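Local coordinates for protein fructose-bisphosphate aldolase (Thermus caldophilus, PDB 2FJK) that belongs to the class II fructose-bisphosphate aldolases, enzymes built on a TIM-barrel fold, and holds 1,3-dihydroxyacetonephosphate in a pocket of this model, at residues Leu46-Gly51 with Val75-Asp80; Pro187-Pro192 with Ser232-Glu237. One frame throughout, in Å; residues are numbered along the deposited sequence.

Contact 1: residues Leu46-Gly51 with Val75-Asp80; sequences LALSEG and VAVHLD. With 13P (1,3-dihydroxyacetonephosphate), chain E.
Leu46 and Ala47 pair in parallel with Val77 and His78, as neighbouring strands of the TIM barrel, the two ends of a beta-alpha-beta unit whose crossover is helix 50-68. The packed part is the strand pair. Leu46 N gives its hydrogen to Ala76 O at 2.6 Å, nearly in line with the carbonyl bond, and Leu46 O takes one from His78 N, which stands 22° off the carbonyl plane. His78 O then accepts from Leu48 N at 3.0 Å, carrying the bonding one residue past the end of strand 44-47. Between these bonds, Val77 CA and Ala47 CA each set a C-H against the facing carbonyl oxygen. Leu46 and Val77 turn to the helix side: Leu46 CG lies 4.1 Å from Val75 CG1, and Leu46 CB faces Val77 CG2, with Val64 of helix 50-68 touching both Leu46 and Val77. Leu48 touches Leu60 of the same helix. Ala47 and His78 take the other face, where the imidazole ND1 of His78 is hydrogen-bonded to Lys249.

Beyond Leu48 the segments are joined more loosely. Ser49, partly exposed, caps helix 50-68 through its hydroxyl on Ala52 N, and Arg278 of the second subunit packs on it. A water bridges here, accepting from Glu50 N at 2.8 Å and donating to Asp80 O at 3.2 Å. Asp80 belongs to the ligand pocket at the C-terminal ends of the strands; its carboxylate extends anti to the backbone N (chi1 -168°), and OD1 accepts a hydrogen bond of 3.1 Å from O3 of 1,3-dihydroxyacetonephosphate.

Contact 2: residues Pro187-Pro192 with Ser232-Glu237; sequences PFIDHP and SGIHPE
Ile234 CD1 reaches both Pro187 and Ile189, meeting Pro187 CG at 3.9 Å and Ile189 CD1 at 4.0 Å. Both side chains run at a slant to that of Ile234. The two isoleucines share one bent shape: in each, CG1 sits beside the backbone N and CD1 folds back (chi2 -53° in Ile189, -58° in Ile234). The folded CD1 of each lies against that of the other, with Ile234 CG2 also near Ile189 CD1. The proline ring turns CG and CD toward the opposite backbone, and Gly233 O lies 3.5 Å from Pro187 CD. Ser232 OG lies 3.8 Å from the same Pro187 CD, while its hydroxyl bonds to Gly183 O, with Gly185 O as a second carbonyl partner for the one hydrogen.

These segments are loops of the TIM barrel leading into helices 191-200 and 236-244, with Asp190 and His235 at the N-cap positions. Asp190, also the centre of an inverse gamma turn, caps its helix through OD1 on Arg193 N. Past the apolar patch, His191 NE2 is hydrogen-bonded to Asp238 of helix 236-244. No direct hydrogen bond joins the segments; instead a water donates to Pro187 O at 3.0 Å and accepts from His235 N at 2.8 Å.

Contact 1 comes wholly before contact 2 along the chain, within the same TIM-barrel fold. Their centres are 24 Å apart and their nearest atoms about 14 Å, so they do not touch. Contact 1 joins strands 44-47 and 75-78 of the parallel sheet near the chain's centre; contact 2 joins loops farther out, ahead of helices 191-200 and 236-244. The bound 1,3-dihydroxyacetonephosphate relates them: contact 1 supplies the pocket residue Asp80 directly, whereas in contact 2 the side chain of Ile234 is about 6 Å from the ligand. Ile234 adjoins the pocket through its neighbours, hydrogen-bonded by its backbone to Ser211 and touching Lys182, both pocket residues.

Contact 1: residues Leu46-Gly51 with Val75-Asp80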
loop_
_atom_site.group_PDB
_atom_site.type_symbol
_atom_site.label_atom_id
_atom_site.label_comp_id
_atom_site.label_asym_id
_atom_site.label_seq_id
_atom_site.Cartn_x
_atom_site.Cartn_y
_atom_site.Cartn_z
ATOM N N LEU A 46 3.855 17.149 6.451
ATOM C CA LEU A 46 3.918 17.262 4.999
ATOM C C LEU A 46 2.648 18.009 4.575
ATOM O O LEU A 46 1.529 17.527 4.766
ATOM C CB LEU A 46 3.988 15.873 4.355
ATOM C CG LEU A 46 5.288 15.118 4.650
ATOM C CD1 LEU A 46 5.340 13.817 3.876
ATOM C CD2 LEU A 46 6.452 15.984 4.245
ATOM N N ALA A 47 2.827 19.207 4.029
ATOM C CA ALA A 47 1.700 20.030 3.607
ATOM C C ALA A 47 1.478 19.987 2.107
ATOM O O ALA A 47 2.414 20.117 1.318
ATOM C CB ALA A 47 1.911 21.487 4.062
ATOM N N LEU A 48 0.230 19.787 1.717
ATOM C CA LEU A 48 -0.106 19.760 0.313
ATOM C C LEU A 48 -1.270 20.694 0.020
ATOM O O LEU A 48 -2.384 20.461 0.462
ATOM C CB LEU A 48 -0.473 18.349 -0.134
ATOM C CG LEU A 48 0.653 17.345 -0.352
ATOM C CD1 LEU A 48 1.196 16.862 0.995
ATOM C CD2 LEU A 48 0.109 16.179 -1.165
ATOM N N SER A 49 -1.009 21.742 -0.748
ATOM C CA SER A 49 -2.061 22.683 -1.111
ATOM C C SER A 49 -2.980 21.960 -2.083
ATOM O O SER A 49 -2.764 20.785 -2.414
ATOM C CB SER A 49 -1.455 23.895 -1.810
ATOM O OG SER A 49 -0.924 23.505 -3.074
ATOM N N GLU A 50 -4.008 22.659 -2.542
ATOM C CA GLU A 50 -4.925 22.084 -3.510
ATOM C C GLU A 50 -4.191 22.049 -4.845
ATOM O O GLU A 50 -4.478 21.206 -5.706
ATOM C CB GLU A 50 -6.195 22.930 -3.601
ATOM C CG GLU A 50 -7.390 22.274 -2.922
ATOM C CD GLU A 50 -8.565 23.214 -2.772
ATOM O OE1 GLU A 50 -8.859 23.956 -3.730
ATOM O OE2 GLU A 50 -9.200 23.208 -1.698
ATOM N N GLY A 51 -3.228 22.959 -5.005
ATOM C CA GLY A 51 -2.440 23.002 -6.227
ATOM C C GLY A 51 -1.548 21.768 -6.280
ATOM O O GLY A 51 -1.373 21.150 -7.336
ATOM N N VAL A 75 5.171 11.915 11.654
ATOM C CA VAL A 75 4.873 12.657 10.436
ATOM C C VAL A 75 3.372 12.814 10.230
ATOM O O VAL A 75 2.622 11.841 10.315
ATOM C CB VAL A 75 5.444 11.958 9.179
ATOM C CG1 VAL A 75 4.952 12.670 7.921
ATOM C CG2 VAL A 75 6.968 11.950 9.222
ATOM N N ALA A 76 2.942 14.042 9.955
ATOM C CA ALA A 76 1.534 14.329 9.698
ATOM C C ALA A 76 1.409 14.812 8.257
ATOM O O ALA A 76 2.301 15.489 7.744
ATOM C CB ALA A 76 1.021 15.408 10.652
ATOM N N VAL A 77 0.307 14.451 7.611
ATOM C CA VAL A 77 0.037 14.863 6.238
ATOM C C VAL A 77 -1.205 15.777 6.266
ATOM O O VAL A 77 -2.323 15.303 6.471
ATOM C CB VAL A 77 -0.207 13.625 5.352
ATOM C CG1 VAL A 77 -0.543 14.045 3.929
ATOM C CG2 VAL A 77 1.044 12.722 5.374
ATOM N N HIS A 78 -0.989 17.086 6.083
ATOM C CA HIS A 78 -2.066 18.090 6.121
ATOM C C HIS A 78 -2.448 18.699 4.773
ATOM O O HIS A 78 -1.597 18.888 3.906
ATOM C CB HIS A 78 -1.689 19.249 7.052
ATOM C CG HIS A 78 -1.576 18.869 8.494
ATOM N ND1 HIS A 78 -1.831 19.758 9.515
ATOM C CD2 HIS A 78 -1.219 17.705 9.089
ATOM C CE1 HIS A 78 -1.642 19.159 10.678
ATOM N NE2 HIS A 78 -1.270 17.912 10.448
ATOM N N LEU A 79 -3.730 19.038 4.625
ATOM C CA LEU A 79 -4.248 19.638 3.397
ATOM C C LEU A 79 -3.762 21.081 3.197
ATOM O O LEU A 79 -3.186 21.398 2.169
ATOM C CB LEU A 79 -5.781 19.592 3.383
ATOM C CG LEU A 79 -6.514 20.474 2.356
ATOM C CD1 LEU A 79 -6.028 20.180 0.942
ATOM C CD2 LEU A 79 -8.018 20.228 2.463
ATOM N N ASP A 80 -3.987 21.966 4.156
ATOM C CA ASP A 80 -3.509 23.344 3.985
ATOM C C ASP A 80 -4.390 24.219 3.064
ATOM O O ASP A 80 -4.391 24.078 1.833
ATOM C CB ASP A 80 -2.060 23.322 3.461
ATOM C CG ASP A 80 -1.384 24.682 3.519
ATOM O OD1 ASP A 80 -1.457 25.333 4.582
ATOM O OD2 ASP A 80 -0.766 25.090 2.510
HETATM P P 13P E . 5.112 31.052 2.295
HETATM O O1P 13P E . 4.856 31.553 0.792
HETATM O O2P 13P E . 5.516 32.334 3.132
HETATM O O3P 13P E . 6.289 30.030 2.300
HETATM O O1 13P E . 3.762 30.369 2.836
HETATM C C1 13P E . 3.866 29.266 3.734
HETATM C C2 13P E . 2.470 29.048 4.262
HETATM O O2 13P E . 1.854 29.997 4.741
HETATM C C3 13P E . 1.819 27.667 4.208
HETATM O O3 13P E . 0.468 27.738 4.652
HETATM O O HOH W 1 -4.967 24.972 -1.214
#

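Contact 2: residues Pro187-Pro192 with Ser232-Glu237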
loop_
_atom_site.group_PDB
_atom_site.type_symbol
_atom_site.label_atom_id
_atom_site.label_comp_id
_atom_site.label_asym_id
_atom_site.label_seq_id
_atom_site.Cartn_x
_atom_site.Cartn_y
_atom_site.Cartn_z
ATOM N N PRO A 187 8.854 43.114 8.235
ATOM C CA PRO A 187 7.393 43.142 8.355
ATOM C C PRO A 187 6.942 43.031 9.807
ATOM O O PRO A 187 7.400 42.166 10.544
ATOM C CB PRO A 187 6.954 41.950 7.500
ATOM C CG PRO A 187 8.117 41.021 7.584
ATOM C CD PRO A 187 9.291 41.951 7.444
ATOM N N PHE A 188 6.041 43.916 10.211
ATOM C CA PHE A 188 5.554 43.926 11.585
ATOM C C PHE A 188 4.741 42.706 11.989
ATOM O O PHE A 188 3.805 42.306 11.305
ATOM C CB PHE A 188 4.705 45.174 11.840
ATOM C CG PHE A 188 4.135 45.238 13.231
ATOM C CD1 PHE A 188 4.967 45.442 14.329
ATOM C CD2 PHE A 188 2.772 45.068 13.445
ATOM C CE1 PHE A 188 4.450 45.477 15.621
ATOM C CE2 PHE A 188 2.244 45.099 14.733
ATOM C CZ PHE A 188 3.083 45.304 15.823
ATOM N N ILE A 189 5.100 42.126 13.124
ATOM C CA ILE A 189 4.382 40.978 13.644
ATOM C C ILE A 189 3.748 41.413 14.956
ATOM O O ILE A 189 4.444 41.847 15.872
ATOM C CB ILE A 189 5.325 39.791 13.913
ATOM C CG1 ILE A 189 6.171 39.502 12.670
ATOM C CG2 ILE A 189 4.514 38.578 14.330
ATOM C CD1 ILE A 189 5.380 39.315 11.401
ATOM N N ASP A 190 2.428 41.303 15.037
ATOM C CA ASP A 190 1.695 41.700 16.232
ATOM C C ASP A 190 1.867 40.668 17.340
ATOM O O ASP A 190 0.991 39.837 17.565
ATOM C CB ASP A 190 0.210 41.852 15.903
ATOM C CG ASP A 190 -0.501 42.788 16.852
ATOM O OD1 ASP A 190 -0.310 42.647 18.077
ATOM O OD2 ASP A 190 -1.255 43.661 16.370
ATOM N N HIS A 191 2.995 40.729 18.037
ATOM C CA HIS A 191 3.271 39.777 19.108
ATOM C C HIS A 191 2.312 39.873 20.290
ATOM O O HIS A 191 1.904 38.851 20.843
ATOM C CB HIS A 191 4.716 39.931 19.581
ATOM C CG HIS A 191 5.726 39.433 18.592
ATOM N ND1 HIS A 191 5.748 38.127 18.149
ATOM C CD2 HIS A 191 6.755 40.058 17.974
ATOM C CE1 HIS A 191 6.750 37.969 17.301
ATOM N NE2 HIS A 191 7.378 39.125 17.178
ATOM N N PRO A 192 1.934 41.098 20.695
ATOM C CA PRO A 192 1.009 41.234 21.823
ATOM C C PRO A 192 -0.309 40.562 21.482
ATOM O O PRO A 192 -0.917 39.899 22.319
ATOM C CB PRO A 192 0.861 42.747 21.969
ATOM C CG PRO A 192 2.186 43.250 21.502
ATOM C CD PRO A 192 2.423 42.419 20.267
ATOM N N SER A 232 11.361 40.041 0.896
ATOM C CA SER A 232 11.391 40.320 2.323
ATOM C C SER A 232 10.565 39.245 3.023
ATOM O O SER A 232 9.393 39.058 2.715
ATOM C CB SER A 232 10.805 41.714 2.590
ATOM O OG SER A 232 10.812 42.026 3.974
ATOM N N GLY A 233 11.184 38.528 3.949
ATOM C CA GLY A 233 10.464 37.483 4.651
ATOM C C GLY A 233 10.315 37.811 6.118
ATOM O O GLY A 233 10.732 38.882 6.552
ATOM N N ILE A 234 9.723 36.893 6.880
ATOM C CA ILE A 234 9.522 37.098 8.310
ATOM C C ILE A 234 10.847 36.917 9.034
ATOM O O ILE A 234 11.578 35.949 8.794
ATOM C CB ILE A 234 8.490 36.108 8.893
ATOM C CG1 ILE A 234 7.176 36.175 8.102
ATOM C CG2 ILE A 234 8.240 36.430 10.354
ATOM C CD1 ILE A 234 6.538 37.530 8.047
ATOM N N HIS A 235 11.156 37.863 9.915
ATOM C CA HIS A 235 12.400 37.839 10.671
ATOM C C HIS A 235 12.491 36.639 11.609
ATOM O O HIS A 235 11.537 36.319 12.316
ATOM C CB HIS A 235 12.534 39.121 11.487
ATOM C CG HIS A 235 13.895 39.314 12.075
ATOM N ND1 HIS A 235 14.966 39.768 11.336
ATOM C CD2 HIS A 235 14.370 39.072 13.319
ATOM C CE1 HIS A 235 16.044 39.799 12.100
ATOM N NE2 HIS A 235 15.709 39.381 13.308
ATOM N N PRO A 236 13.651 35.961 11.632
ATOM C CA PRO A 236 13.869 34.791 12.489
ATOM C C PRO A 236 13.498 35.027 13.954
ATOM O O PRO A 236 12.873 34.176 14.593
ATOM C CB PRO A 236 15.359 34.506 12.313
ATOM C CG PRO A 236 15.610 34.919 10.905
ATOM C CD PRO A 236 14.835 36.224 10.796
ATOM N N GLU A 237 13.881 36.182 14.488
ATOM C CA GLU A 237 13.572 36.487 15.883
ATOM C C GLU A 237 12.064 36.538 16.124
ATOM O O GLU A 237 11.583 36.103 17.172
ATOM C CB GLU A 237 14.237 37.803 16.297
ATOM C CG GLU A 237 15.772 37.749 16.250
ATOM C CD GLU A 237 16.352 36.624 17.105
ATOM O OE1 GLU A 237 15.988 36.533 18.300
ATOM O OE2 GLU A 237 17.178 35.834 16.587
HETATM O O HOH W 2 9.557 40.045 10.603
#